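Local coordinates for protein EF-P arginine 32 rhamnosyl-transferase (Pseudomonas putida KT2440, PDB 5NV8) that belongs to the EarP family of bacterial rhamnosyltransferases and has the two-domain alpha/beta architecture of GT-B glycosyltransferases, at residues A320-G325 / A332-L337; C324-D329 / W358-Q363; R184-G189 / F271-W276; L163-S168 / A292-Q297. All coordinates share one frame; numbering follows the deposited sequence.

Contact 1: A320-G325 / A332-L337; sequences AHYRCG and AALLGL
Leu-335 rests its branched end on Arg-323, with CD2 3.3 Å from NH1 over one face of the guanidinium. Its other methyl, CD1, lies 3.8 Å from Arg-323 CD, so the leucine covers the arginine from the last methylene to the charged group. Arg-323 reaches this place with CG wedged between its backbone N and carbonyl carbon (chi1 81°), followed by a bend at chi3. The polar end is held by Asp-331, just ahead of segment 332-337, whose OD2 forms a salt bridge with Arg-323 NE and probably restrains the guanidinium's rotation against Leu-335. The purely apolar part belongs to Leu-334. Its CD2 meets Tyr-322 CD2 at 4.0 Å, approaching the ring obliquely, and the two side chains run at about a right angle to each other. The same methyl lies 4.1 Å from Arg-323 CA and so touches backbone as well as ring. Tyr-322 also meets Trp-368 and His-364 edge-to-face. The pairing thus closes the short connection between helices 315-322 and 328-343, with helix 358-373 packed on the tyrosine and helix 347-355 beyond Leu-337.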
loop_
_atom_site.group_PDB
_atom_site.type_symbol
_atom_site.label_atom_id
_atom_site.label_comp_id
_atom_site.label_asym_id
_atom_site.label_seq_id
_atom_site.Cartn_x
_atom_site.Cartn_y
_atom_site.Cartn_z
ATOM N N ALA A 320 16.944 2.730 5.069
ATOM C CA ALA A 320 18.354 2.749 4.691
ATOM C C ALA A 320 18.517 2.791 3.177
ATOM O O ALA A 320 19.402 3.486 2.662
ATOM C CB ALA A 320 19.076 1.539 5.284
ATOM N N HIS A 321 17.674 2.063 2.445
ATOM C CA HIS A 321 17.658 2.160 0.990
ATOM C C HIS A 321 16.807 3.319 0.492
ATOM O O HIS A 321 17.141 3.930 -0.530
ATOM C CB HIS A 321 17.134 0.863 0.362
ATOM C CG HIS A 321 17.554 -0.378 1.083
ATOM N ND1 HIS A 321 16.897 -0.850 2.198
ATOM C CD2 HIS A 321 18.556 -1.256 0.837
ATOM C CE1 HIS A 321 17.480 -1.960 2.614
ATOM N NE2 HIS A 321 18.490 -2.228 1.806
ATOM N N TYR A 322 15.717 3.636 1.198
ATOM C CA TYR A 322 14.752 4.609 0.696
ATOM C C TYR A 322 15.303 6.028 0.709
ATOM O O TYR A 322 14.898 6.852 -0.118
ATOM C CB TYR A 322 13.464 4.537 1.519
ATOM C CG TYR A 322 12.246 5.110 0.821
ATOM C CD1 TYR A 322 11.697 4.479 -0.287
ATOM C CD2 TYR A 322 11.646 6.278 1.274
ATOM C CE1 TYR A 322 10.585 4.997 -0.929
ATOM C CE2 TYR A 322 10.533 6.804 0.641
ATOM C CZ TYR A 322 10.007 6.160 -0.460
ATOM O OH TYR A 322 8.902 6.676 -1.097
ATOM N N ARG A 323 16.223 6.332 1.618
ATOM C CA ARG A 323 16.677 7.698 1.850
ATOM C C ARG A 323 17.924 8.075 1.057
ATOM O O ARG A 323 18.426 9.192 1.221
ATOM C CB ARG A 323 16.956 7.897 3.344
ATOM C CG ARG A 323 18.315 7.365 3.772
ATOM C CD ARG A 323 18.475 7.354 5.274
ATOM N NE ARG A 323 19.350 8.432 5.718
ATOM C CZ ARG A 323 19.769 8.586 6.970
ATOM N NH1 ARG A 323 19.404 7.718 7.903
ATOM N NH2 ARG A 323 20.560 9.601 7.283
ATOM N N CYS A 324 18.415 7.192 0.183
ATOM C CA CYS A 324 19.785 7.315 -0.311
ATOM C C CYS A 324 20.000 8.581 -1.138
ATOM O O CYS A 324 21.042 9.234 -1.015
ATOM C CB CYS A 324 20.156 6.072 -1.122
ATOM S SG CYS A 324 20.670 4.667 -0.106
ATOM N N GLY A 325 19.036 8.949 -1.981
ATOM C CA GLY A 325 19.277 10.006 -2.946
ATOM C C GLY A 325 18.983 11.433 -2.519
ATOM O O GLY A 325 19.327 12.363 -3.255
ATOM N N ALA A 332 16.580 14.434 6.269
ATOM C CA ALA A 332 16.178 14.619 7.661
ATOM C C ALA A 332 14.666 14.738 7.793
ATOM O O ALA A 332 14.081 14.252 8.767
ATOM C CB ALA A 332 16.862 15.853 8.247
ATOM N N ALA A 333 14.014 15.385 6.822
ATOM C CA ALA A 333 12.571 15.570 6.904
ATOM C C ALA A 333 11.820 14.269 6.651
ATOM O O ALA A 333 10.715 14.081 7.174
ATOM C CB ALA A 333 12.124 16.646 5.916
ATOM N N LEU A 334 12.394 13.366 5.858
ATOM C CA LEU A 334 11.751 12.079 5.616
ATOM C C LEU A 334 11.934 11.128 6.794
ATOM O O LEU A 334 11.021 10.356 7.110
ATOM C CB LEU A 334 12.297 11.466 4.325
ATOM C CG LEU A 334 12.204 9.952 4.120
ATOM C CD1 LEU A 334 10.775 9.542 3.812
ATOM C CD2 LEU A 334 13.136 9.519 3.004
ATOM N N LEU A 335 13.091 11.179 7.461
ATOM C CA LEU A 335 13.289 10.373 8.663
ATOM C C LEU A 335 12.365 10.826 9.788
ATOM O O LEU A 335 11.746 9.997 10.466
ATOM C CB LEU A 335 14.748 10.449 9.113
ATOM C CG LEU A 335 15.713 9.370 8.624
ATOM C CD1 LEU A 335 15.847 9.401 7.110
ATOM C CD2 LEU A 335 17.069 9.542 9.291
ATOM N N GLY A 336 12.263 12.139 10.003
ATOM C CA GLY A 336 11.383 12.642 11.041
ATOM C C GLY A 336 9.918 12.383 10.759
ATOM O O GLY A 336 9.119 12.252 11.689
ATOM N N LEU A 337 9.547 12.299 9.481
ATOM C CA LEU A 337 8.156 12.042 9.123
ATOM C C LEU A 337 7.769 10.600 9.418
ATOM O O LEU A 337 6.730 10.337 10.031
ATOM C CB LEU A 337 7.921 12.359 7.642
ATOM C CG LEU A 337 6.457 12.342 7.178
ATOM C CD1 LEU A 337 5.529 13.074 8.149
ATOM C CD2 LEU A 337 6.317 12.882 5.757
#

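Contact 2: C324-D329 / W358-Q363; sequences CGLSDD and WPELQQ
Glu-360, in the first turn of helix 358-373, reaches across to Ser-327, the N-cap residue of helix 328-343, so its carboxylate meets the chain just where that helix starts. The closely packed part is the leucine side. Leu-326 CD2 sets a methyl against the backbone carbonyl of Glu-360, 3.7 Å from its O, and Leu-326 CD1 lies 4.1 Å from Leu-361 CD2. Leu-326 and Leu-361 cross at about a right angle, while Leu-326 and Glu-360 run past one another in opposite directions. Leu-334 of helix 328-343 also packs against Leu-326. The side formed by Ser-327 and Glu-360 is the more open part: OE2 takes a weak bond from Ser-327 N at 3.5 Å, although it is fairly straight at 161°. Both residues remain partly exposed there, and Ala-330 touches the glutamate. With its OG set between backbone N and carbonyl carbon (chi1 60°), Ser-327 donates from OG to Glu-360 OE1 on the syn lone pair of that oxygen, at a short 2.5 Å whose exact length is doubtful.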
loop_
_atom_site.group_PDB
_atom_site.type_symbol
_atom_site.label_atom_id
_atom_site.label_comp_id
_atom_site.label_asym_id
_atom_site.label_seq_id
_atom_site.Cartn_x
_atom_site.Cartn_y
_atom_site.Cartn_z
ATOM N N CYS A 324 18.415 7.192 0.183
ATOM C CA CYS A 324 19.785 7.315 -0.311
ATOM C C CYS A 324 20.000 8.581 -1.138
ATOM O O CYS A 324 21.042 9.234 -1.015
ATOM C CB CYS A 324 20.156 6.072 -1.122
ATOM S SG CYS A 324 20.670 4.667 -0.106
ATOM N N GLY A 325 19.036 8.949 -1.981
ATOM C CA GLY A 325 19.277 10.006 -2.946
ATOM C C GLY A 325 18.983 11.433 -2.519
ATOM O O GLY A 325 19.327 12.363 -3.255
ATOM N N LEU A 326 18.375 11.646 -1.358
ATOM C CA LEU A 326 17.889 12.970 -0.997
ATOM C C LEU A 326 18.967 13.803 -0.307
ATOM O O LEU A 326 19.925 13.282 0.270
ATOM C CB LEU A 326 16.657 12.863 -0.098
ATOM C CG LEU A 326 15.394 12.352 -0.791
ATOM C CD1 LEU A 326 14.455 11.699 0.211
ATOM C CD2 LEU A 326 14.694 13.481 -1.537
ATOM N N SER A 327 18.789 15.121 -0.378
ATOM C CA SER A 327 19.690 16.055 0.279
ATOM C C SER A 327 19.529 15.975 1.796
ATOM O O SER A 327 18.610 15.342 2.320
ATOM C CB SER A 327 19.430 17.480 -0.209
ATOM O OG SER A 327 18.102 17.880 0.082
ATOM N N ASP A 328 20.439 16.646 2.505
ATOM C CA ASP A 328 20.465 16.546 3.962
ATOM C C ASP A 328 19.185 17.094 4.583
ATOM O O ASP A 328 18.667 16.528 5.554
ATOM C CB ASP A 328 21.688 17.277 4.511
ATOM C CG ASP A 328 22.987 16.605 4.117
ATOM O OD1 ASP A 328 23.183 15.427 4.484
ATOM O OD2 ASP A 328 23.808 17.252 3.435
ATOM N N ASP A 329 18.656 18.191 4.039
ATOM C CA ASP A 329 17.414 18.741 4.569
ATOM C C ASP A 329 16.223 17.851 4.221
ATOM O O ASP A 329 15.296 17.706 5.026
ATOM C CB ASP A 329 17.205 20.164 4.050
ATOM C CG ASP A 329 18.089 21.183 4.757
ATOM O OD1 ASP A 329 18.588 20.877 5.862
ATOM O OD2 ASP A 329 18.279 22.293 4.213
ATOM N N TRP A 358 8.712 19.444 -0.738
ATOM C CA TRP A 358 7.802 18.610 -1.520
ATOM C C TRP A 358 8.300 18.315 -2.930
ATOM O O TRP A 358 8.164 17.155 -3.362
ATOM C CB TRP A 358 6.410 19.247 -1.554
ATOM C CG TRP A 358 5.322 18.231 -1.593
ATOM C CD1 TRP A 358 4.498 17.953 -2.644
ATOM C CD2 TRP A 358 4.943 17.339 -0.538
ATOM N NE1 TRP A 358 3.628 16.945 -2.307
ATOM C CE2 TRP A 358 3.879 16.552 -1.018
ATOM C CE3 TRP A 358 5.400 17.133 0.769
ATOM C CZ2 TRP A 358 3.262 15.573 -0.239
ATOM C CZ3 TRP A 358 4.785 16.160 1.543
ATOM C CH2 TRP A 358 3.728 15.393 1.036
ATOM N N PRO A 359 8.855 19.265 -3.697
ATOM C CA PRO A 359 9.400 18.892 -5.016
ATOM C C PRO A 359 10.471 17.816 -4.948
ATOM O O PRO A 359 10.517 16.937 -5.819
ATOM C CB PRO A 359 9.958 20.219 -5.547
ATOM C CG PRO A 359 9.126 21.249 -4.895
ATOM C CD PRO A 359 8.862 20.730 -3.509
ATOM N N GLU A 360 11.338 17.861 -3.933
ATOM C CA GLU A 360 12.342 16.814 -3.775
ATOM C C GLU A 360 11.698 15.478 -3.425
ATOM O O GLU A 360 12.098 14.433 -3.953
ATOM C CB GLU A 360 13.357 17.212 -2.702
ATOM C CG GLU A 360 14.671 17.750 -3.247
ATOM C CD GLU A 360 15.855 17.421 -2.354
ATOM O OE1 GLU A 360 15.988 18.039 -1.278
ATOM O OE2 GLU A 360 16.655 16.540 -2.730
ATOM N N LEU A 361 10.698 15.490 -2.539
ATOM C CA LEU A 361 10.053 14.241 -2.141
ATOM C C LEU A 361 9.208 13.666 -3.272
ATOM O O LEU A 361 9.130 12.442 -3.432
ATOM C CB LEU A 361 9.204 14.465 -0.890
ATOM C CG LEU A 361 9.950 14.977 0.347
ATOM C CD1 LEU A 361 9.062 14.914 1.579
ATOM C CD2 LEU A 361 11.229 14.188 0.567
ATOM N N GLN A 362 8.567 14.534 -4.062
ATOM C CA GLN A 362 7.804 14.073 -5.219
ATOM C C GLN A 362 8.696 13.321 -6.200
ATOM O O GLN A 362 8.352 12.223 -6.659
ATOM C CB GLN A 362 7.136 15.262 -5.913
ATOM C CG GLN A 362 5.934 15.838 -5.186
ATOM C CD GLN A 362 5.230 16.906 -6.001
ATOM O OE1 GLN A 362 5.263 18.089 -5.659
ATOM N NE2 GLN A 362 4.588 16.493 -7.088
ATOM N N GLN A 363 9.845 13.906 -6.543
ATOM C CA GLN A 363 10.762 13.255 -7.473
ATOM C C GLN A 363 11.357 11.990 -6.866
ATOM O O GLN A 363 11.560 10.995 -7.571
ATOM C CB GLN A 363 11.866 14.231 -7.884
ATOM C CG GLN A 363 12.607 13.855 -9.163
ATOM C CD GLN A 363 11.855 14.247 -10.423
ATOM O OE1 GLN A 363 10.724 13.818 -10.644
ATOM N NE2 GLN A 363 12.484 15.068 -11.256
#

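Contact 3: R184-G189 / F271-W276; sequences RAFLQG and FDRLLW. With TRH (2'-deoxy-thymidine-beta-L-rhamnose), chain B.
The ring of Phe-186 lies against both ends of the bent Arg-273 side chain, with CB over the face of the ring and the guanidinium beside its CD1. Arg-273 CB sits 3.5 Å from the centroid of the Phe-186 ring and 16° off its normal, a CH-pi contact. Further out, the guanidinium turns one face to the ring atom Phe-186 CD1, which lies 3.3 Å from Arg-273 NH2. Ring and guanidinium planes are 42° apart, so the two are tilted rather than stacked flat. Bends at chi2 and chi3 fold the arginine back along the phenylalanine, and a salt bridge from Arg-273 NE to Asp-270 OD1 helps hold it there. On the next residue, Leu-274 N comes within 3.4 Å of Phe-186 CE2, obliquely to the ring, so the aromatic group also packs on helix backbone. Phe-186 places CG anti to its backbone N (chi1 174°), which extends the ring toward helix 268-277. The CB of Phe-271 is directed away from segment 184-189, and its ring meets the ligand. Its CD1 lies 3.6 Å from C51 of 2'-deoxy-thymidine-beta-L-rhamnose, and its ring has Leu-275 CG over one face and the thymine over the other. Helix 268-277 therefore stands between helix 180-189 and the bound ligand, lining with Phe-271 the pocket of this ligand in a Rossmann-like domain of the GT-B fold.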
loop_
_atom_site.group_PDB
_atom_site.type_symbol
_atom_site.label_atom_id
_atom_site.label_comp_id
_atom_site.label_asym_id
_atom_site.label_seq_id
_atom_site.Cartn_x
_atom_site.Cartn_y
_atom_site.Cartn_z
ATOM N N ARG A 184 -11.332 12.358 -13.008
ATOM C CA ARG A 184 -12.603 12.915 -12.559
ATOM C C ARG A 184 -13.664 11.831 -12.420
ATOM O O ARG A 184 -14.486 11.876 -11.498
ATOM C CB ARG A 184 -13.071 14.000 -13.529
ATOM N N ALA A 185 -13.657 10.846 -13.320
ATOM C CA ALA A 185 -14.681 9.808 -13.294
ATOM C C ALA A 185 -14.576 8.954 -12.034
ATOM O O ALA A 185 -15.580 8.708 -11.355
ATOM C CB ALA A 185 -14.578 8.940 -14.548
ATOM N N PHE A 186 -13.365 8.497 -11.700
ATOM C CA PHE A 186 -13.213 7.601 -10.557
ATOM C C PHE A 186 -13.543 8.305 -9.244
ATOM O O PHE A 186 -14.222 7.734 -8.382
ATOM C CB PHE A 186 -11.795 7.037 -10.502
ATOM C CG PHE A 186 -11.529 6.217 -9.274
ATOM C CD1 PHE A 186 -12.254 5.061 -9.032
ATOM C CD2 PHE A 186 -10.586 6.617 -8.342
ATOM C CE1 PHE A 186 -12.029 4.308 -7.900
ATOM C CE2 PHE A 186 -10.358 5.866 -7.204
ATOM C CZ PHE A 186 -11.081 4.708 -6.985
ATOM N N LEU A 187 -13.061 9.537 -9.068
ATOM C CA LEU A 187 -13.371 10.286 -7.853
ATOM C C LEU A 187 -14.874 10.500 -7.714
ATOM O O LEU A 187 -15.451 10.273 -6.643
ATOM C CB LEU A 187 -12.631 11.624 -7.856
ATOM C CG LEU A 187 -11.215 11.598 -7.279
ATOM C CD1 LEU A 187 -10.606 12.994 -7.250
ATOM C CD2 LEU A 187 -11.214 10.972 -5.890
ATOM N N GLN A 188 -15.528 10.934 -8.794
ATOM C CA GLN A 188 -16.973 11.127 -8.763
ATOM C C GLN A 188 -17.732 9.814 -8.628
ATOM O O GLN A 188 -18.868 9.817 -8.141
ATOM C CB GLN A 188 -17.430 11.866 -10.021
ATOM C CG GLN A 188 -17.522 13.373 -9.852
ATOM C CD GLN A 188 -18.019 14.067 -11.102
ATOM O OE1 GLN A 188 -18.818 13.514 -11.857
ATOM N NE2 GLN A 188 -17.546 15.288 -11.328
ATOM N N GLY A 189 -17.137 8.695 -9.048
ATOM C CA GLY A 189 -17.777 7.406 -8.862
ATOM C C GLY A 189 -17.805 6.937 -7.424
ATOM O O GLY A 189 -18.609 6.064 -7.083
ATOM N N PHE A 271 -8.637 0.553 -5.289
ATOM C CA PHE A 271 -7.693 1.070 -4.306
ATOM C C PHE A 271 -6.403 1.536 -4.970
ATOM O O PHE A 271 -5.775 2.489 -4.494
ATOM C CB PHE A 271 -7.395 0.009 -3.244
ATOM C CG PHE A 271 -6.447 0.474 -2.174
ATOM C CD1 PHE A 271 -6.872 1.346 -1.184
ATOM C CD2 PHE A 271 -5.131 0.041 -2.159
ATOM C CE1 PHE A 271 -6.002 1.782 -0.201
ATOM C CE2 PHE A 271 -4.255 0.470 -1.175
ATOM C CZ PHE A 271 -4.692 1.342 -0.196
ATOM N N ASP A 272 -5.991 0.879 -6.059
ATOM C CA ASP A 272 -4.880 1.395 -6.853
ATOM C C ASP A 272 -5.231 2.747 -7.463
ATOM O O ASP A 272 -4.412 3.674 -7.453
ATOM C CB ASP A 272 -4.501 0.400 -7.952
ATOM C CG ASP A 272 -3.686 -0.770 -7.431
ATOM O OD1 ASP A 272 -2.857 -0.569 -6.516
ATOM O OD2 ASP A 272 -3.875 -1.893 -7.944
ATOM N N ARG A 273 -6.445 2.872 -8.006
ATOM C CA ARG A 273 -6.887 4.151 -8.552
ATOM C C ARG A 273 -6.908 5.226 -7.473
ATOM O O ARG A 273 -6.593 6.392 -7.740
ATOM C CB ARG A 273 -8.269 4.000 -9.192
ATOM C CG ARG A 273 -8.435 2.759 -10.068
ATOM C CD ARG A 273 -9.314 3.036 -11.285
ATOM N NE ARG A 273 -10.730 2.782 -11.015
ATOM C CZ ARG A 273 -11.730 3.238 -11.766
ATOM N NH1 ARG A 273 -11.475 3.977 -12.836
ATOM N NH2 ARG A 273 -12.986 2.959 -11.444
ATOM N N LEU A 274 -7.272 4.850 -6.245
ATOM C CA LEU A 274 -7.205 5.788 -5.128
ATOM C C LEU A 274 -5.777 6.272 -4.905
ATOM O O LEU A 274 -5.524 7.479 -4.831
ATOM C CB LEU A 274 -7.755 5.133 -3.860
ATOM C CG LEU A 274 -8.008 6.066 -2.671
ATOM C CD1 LEU A 274 -8.890 7.236 -3.079
ATOM C CD2 LEU A 274 -8.627 5.306 -1.513
ATOM N N LEU A 275 -4.827 5.336 -4.802
ATOM C CA LEU A 275 -3.434 5.712 -4.578
ATOM C C LEU A 275 -2.914 6.604 -5.699
ATOM O O LEU A 275 -2.235 7.605 -5.441
ATOM C CB LEU A 275 -2.564 4.461 -4.448
ATOM C CG LEU A 275 -2.839 3.524 -3.269
ATOM C CD1 LEU A 275 -1.962 2.283 -3.362
ATOM C CD2 LEU A 275 -2.622 4.238 -1.939
ATOM N N TRP A 276 -3.229 6.261 -6.952
ATOM C CA TRP A 276 -2.780 7.057 -8.088
ATOM C C TRP A 276 -3.392 8.454 -8.101
ATOM O O TRP A 276 -2.837 9.352 -8.744
ATOM C CB TRP A 276 -3.115 6.340 -9.400
ATOM C CG TRP A 276 -2.585 4.938 -9.494
ATOM C CD1 TRP A 276 -1.594 4.381 -8.736
ATOM C CD2 TRP A 276 -3.021 3.911 -10.397
ATOM N NE1 TRP A 276 -1.385 3.076 -9.113
ATOM C CE2 TRP A 276 -2.250 2.763 -10.128
ATOM C CE3 TRP A 276 -3.989 3.853 -11.407
ATOM C CZ2 TRP A 276 -2.413 1.572 -10.833
ATOM C CZ3 TRP A 276 -4.150 2.668 -12.105
ATOM C CH2 TRP A 276 -3.365 1.544 -11.816
HETATM O O4P TRH B . -2.461 -4.265 7.875
HETATM P P2 TRH B . -2.685 -5.030 6.622
HETATM O O3P TRH B . -4.251 -5.367 6.388
HETATM O O1 TRH B . -1.867 -6.417 6.588
HETATM C C1 TRH B . -1.059 -6.758 7.733
HETATM C C2 TRH B . -0.247 -8.034 7.468
HETATM O O2 TRH B . -0.987 -8.963 6.675
HETATM C C3 TRH B . 0.085 -8.734 8.791
HETATM O O3 TRH B . -1.044 -9.508 9.219
HETATM C C4 TRH B . 0.395 -7.692 9.846
HETATM O O4 TRH B . 1.482 -6.868 9.387
HETATM O OPP TRH B . -2.234 -4.161 5.336
HETATM P P TRH B . -2.019 -4.887 3.926
HETATM O O1P TRH B . -0.937 -5.902 3.936
HETATM O O2P TRH B . -1.738 -3.733 2.832
HETATM O "O5'" TRH B . -3.438 -5.507 3.489
HETATM C "C5'" TRH B . -4.459 -4.655 2.975
HETATM C "C4'" TRH B . -5.092 -5.338 1.775
HETATM O "O4'" TRH B . -6.415 -4.756 1.622
HETATM C "C3'" TRH B . -4.342 -4.925 0.524
HETATM O "O3'" TRH B . -4.758 -5.748 -0.572
HETATM C "C2'" TRH B . -4.924 -3.542 0.351
HETATM C "C1'" TRH B . -6.356 -4.017 0.378
HETATM N N11 TRH B . -7.365 -2.935 0.364
HETATM C C21 TRH B . -8.357 -3.000 -0.534
HETATM O O21 TRH B . -8.412 -3.935 -1.331
HETATM N N31 TRH B . -9.334 -2.011 -0.574
HETATM C C41 TRH B . -9.299 -0.943 0.314
HETATM O O41 TRH B . -10.174 -0.080 0.256
HETATM C C51 TRH B . -8.275 -0.872 1.249
HETATM C C5A TRH B . -8.232 0.191 2.143
HETATM C C61 TRH B . -7.304 -1.870 1.282
#

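Contact 4: L163-S168 / A292-Q297; sequences LLREGS and AQWAGQ
Arg-165 runs from CB outward over the indole of Trp-294. CB begins near the benzene part of the ring, 3.7 Å from Trp-294 CZ2. CG comes next, over the middle of the indole and 3.6 Å from Trp-294 CE2. Then CD makes a CH-pi contact, 3.8 Å from the centroid of the Trp-294 six-membered ring and only 9° off its normal. After a bend at chi3 the guanidinium stands nearly upright on the indole, the planes 85° apart, and turns its edge to it, with NH1 3.5 Å from Trp-294 CH2. At the tip, NH2 is bonded to the backbone O of Gln-375. Segment 163-168 is an irregular stretch that, in sequence, lies between the two sheets of the GT-B fold. Trp-294 sits near the end of helix 287-295, which packs in the half of the molecule built on the larger sheet. The indole also grips this stretch by its NE1, which donates to Leu-164 O at 3.0 Å with an angle of 147°, the donor tilted from the carbonyl plane. Arg-291 NH2 adds a weak bond to the same oxygen. Leu-163 CD1 touches Trp-294 CZ2 at 3.9 Å, obliquely to the ring. Leu-164 turns its CB away from segment 292-297, and its side chain packs on Val-33, Arg-36, Leu-37 and Gln-40 of helix 30-43.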
loop_
_atom_site.group_PDB
_atom_site.type_symbol
_atom_site.label_atom_id
_atom_site.label_comp_id
_atom_site.label_asym_id
_atom_site.label_seq_id
_atom_site.Cartn_x
_atom_site.Cartn_y
_atom_site.Cartn_z
ATOM N N LEU A 163 9.255 -8.224 -5.338
ATOM C CA LEU A 163 7.956 -7.701 -4.946
ATOM C C LEU A 163 6.925 -8.029 -6.016
ATOM O O LEU A 163 7.254 -8.170 -7.196
ATOM C CB LEU A 163 8.007 -6.184 -4.712
ATOM C CG LEU A 163 9.266 -5.641 -4.026
ATOM C CD1 LEU A 163 9.400 -4.140 -4.220
ATOM C CD2 LEU A 163 9.268 -5.988 -2.547
ATOM N N LEU A 164 5.672 -8.161 -5.589
ATOM C CA LEU A 164 4.577 -8.395 -6.522
ATOM C C LEU A 164 4.337 -7.145 -7.357
ATOM O O LEU A 164 4.041 -6.074 -6.817
ATOM C CB LEU A 164 3.308 -8.791 -5.772
ATOM C CG LEU A 164 3.394 -10.081 -4.960
ATOM C CD1 LEU A 164 2.386 -10.060 -3.827
ATOM C CD2 LEU A 164 3.186 -11.293 -5.859
ATOM N N ARG A 165 4.467 -7.285 -8.673
ATOM C CA ARG A 165 4.245 -6.175 -9.596
ATOM C C ARG A 165 3.689 -6.753 -10.887
ATOM O O ARG A 165 4.386 -7.498 -11.585
ATOM C CB ARG A 165 5.535 -5.399 -9.846
ATOM C CG ARG A 165 5.347 -4.050 -10.524
ATOM C CD ARG A 165 6.638 -3.563 -11.179
ATOM N NE ARG A 165 7.348 -4.623 -11.897
ATOM C CZ ARG A 165 8.471 -5.194 -11.474
ATOM N NH1 ARG A 165 9.009 -4.829 -10.320
ATOM N NH2 ARG A 165 9.046 -6.145 -12.196
ATOM N N GLU A 166 2.437 -6.421 -11.188
ATOM C CA GLU A 166 1.811 -6.858 -12.427
ATOM C C GLU A 166 2.539 -6.274 -13.635
ATOM O O GLU A 166 3.044 -5.148 -13.601
ATOM C CB GLU A 166 0.335 -6.446 -12.453
ATOM C CG GLU A 166 -0.514 -7.014 -11.317
ATOM C CD GLU A 166 -0.346 -6.284 -9.994
ATOM O OE1 GLU A 166 0.551 -5.424 -9.874
ATOM O OE2 GLU A 166 -1.113 -6.586 -9.059
ATOM N N GLY A 167 2.571 -7.055 -14.720
ATOM C CA GLY A 167 3.308 -6.648 -15.907
ATOM C C GLY A 167 2.887 -5.304 -16.473
ATOM O O GLY A 167 3.730 -4.540 -16.951
ATOM N N SER A 168 1.591 -4.988 -16.422
ATOM C CA SER A 168 1.074 -3.759 -17.017
ATOM C C SER A 168 0.681 -2.715 -15.976
ATOM O O SER A 168 -0.031 -1.761 -16.302
ATOM C CB SER A 168 -0.122 -4.069 -17.917
ATOM O OG SER A 168 -1.248 -4.463 -17.151
ATOM N N ALA A 292 1.546 1.390 -2.818
ATOM C CA ALA A 292 1.795 2.827 -2.822
ATOM C C ALA A 292 3.169 3.157 -3.387
ATOM O O ALA A 292 3.371 4.258 -3.912
ATOM C CB ALA A 292 1.648 3.394 -1.409
ATOM N N GLN A 293 4.124 2.228 -3.287
ATOM C CA GLN A 293 5.429 2.452 -3.899
ATOM C C GLN A 293 5.324 2.449 -5.420
ATOM O O GLN A 293 5.950 3.278 -6.091
ATOM C CB GLN A 293 6.430 1.401 -3.410
ATOM C CG GLN A 293 6.791 1.532 -1.928
ATOM C CD GLN A 293 7.714 0.430 -1.430
ATOM O OE1 GLN A 293 8.878 0.355 -1.821
ATOM N NE2 GLN A 293 7.196 -0.430 -0.559
ATOM N N TRP A 294 4.530 1.531 -5.982
ATOM C CA TRP A 294 4.262 1.555 -7.416
ATOM C C TRP A 294 3.446 2.772 -7.829
ATOM O O TRP A 294 3.538 3.198 -8.984
ATOM C CB TRP A 294 3.536 0.281 -7.855
ATOM C CG TRP A 294 4.247 -1.010 -7.511
ATOM C CD1 TRP A 294 3.685 -2.125 -6.964
ATOM C CD2 TRP A 294 5.640 -1.316 -7.698
ATOM N NE1 TRP A 294 4.634 -3.104 -6.798
ATOM C CE2 TRP A 294 5.842 -2.633 -7.239
ATOM C CE3 TRP A 294 6.732 -0.607 -8.210
ATOM C CZ2 TRP A 294 7.090 -3.252 -7.274
ATOM C CZ3 TRP A 294 7.968 -1.221 -8.239
ATOM C CH2 TRP A 294 8.138 -2.531 -7.774
ATOM N N ALA A 295 2.659 3.345 -6.911
ATOM C CA ALA A 295 1.891 4.547 -7.230
ATOM C C ALA A 295 2.794 5.733 -7.553
ATOM O O ALA A 295 2.394 6.624 -8.312
ATOM C CB ALA A 295 0.952 4.898 -6.076
ATOM N N GLY A 296 4.000 5.772 -6.985
ATOM C CA GLY A 296 4.969 6.794 -7.326
ATOM C C GLY A 296 4.798 8.138 -6.643
ATOM O O GLY A 296 5.585 9.052 -6.920
ATOM N N GLN A 297 3.812 8.294 -5.762
ATOM C CA GLN A 297 3.593 9.550 -5.057
ATOM C C GLN A 297 4.221 9.506 -3.671
ATOM O O GLN A 297 4.524 8.428 -3.151
ATOM C CB GLN A 297 2.091 9.840 -4.939
ATOM C CG GLN A 297 1.334 9.724 -6.247
ATOM C CD GLN A 297 1.552 10.921 -7.151
ATOM O OE1 GLN A 297 2.577 11.023 -7.826
ATOM N NE2 GLN A 297 0.584 11.833 -7.172
#

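Overall arrangement
Contacts 1 and 2 adjoin one another among the C-terminal helices: their centres are about 8 Å apart, they share Cys-324 and Gly-325, and Leu-334 CD2 of one meets Leu-326 CD1 of the other at 3.8 Å. Contacts 3 and 4 form a second pair, centres about 16 Å apart, joined where Leu-275 CD1 lies 3.7 Å from Ala-292 N and Trp-276 packs on Ala-295. In sequence, contact 3 is nested within the loop that contact 4 closes. Contact 3 borders the bound 2'-deoxy-thymidine-beta-L-rhamnose directly through Phe-271, whereas the Leu-164 side chain of contact 4 is about 9 Å from it. Contacts 1 and 3 lie far apart, with centres about 28 Å from each other.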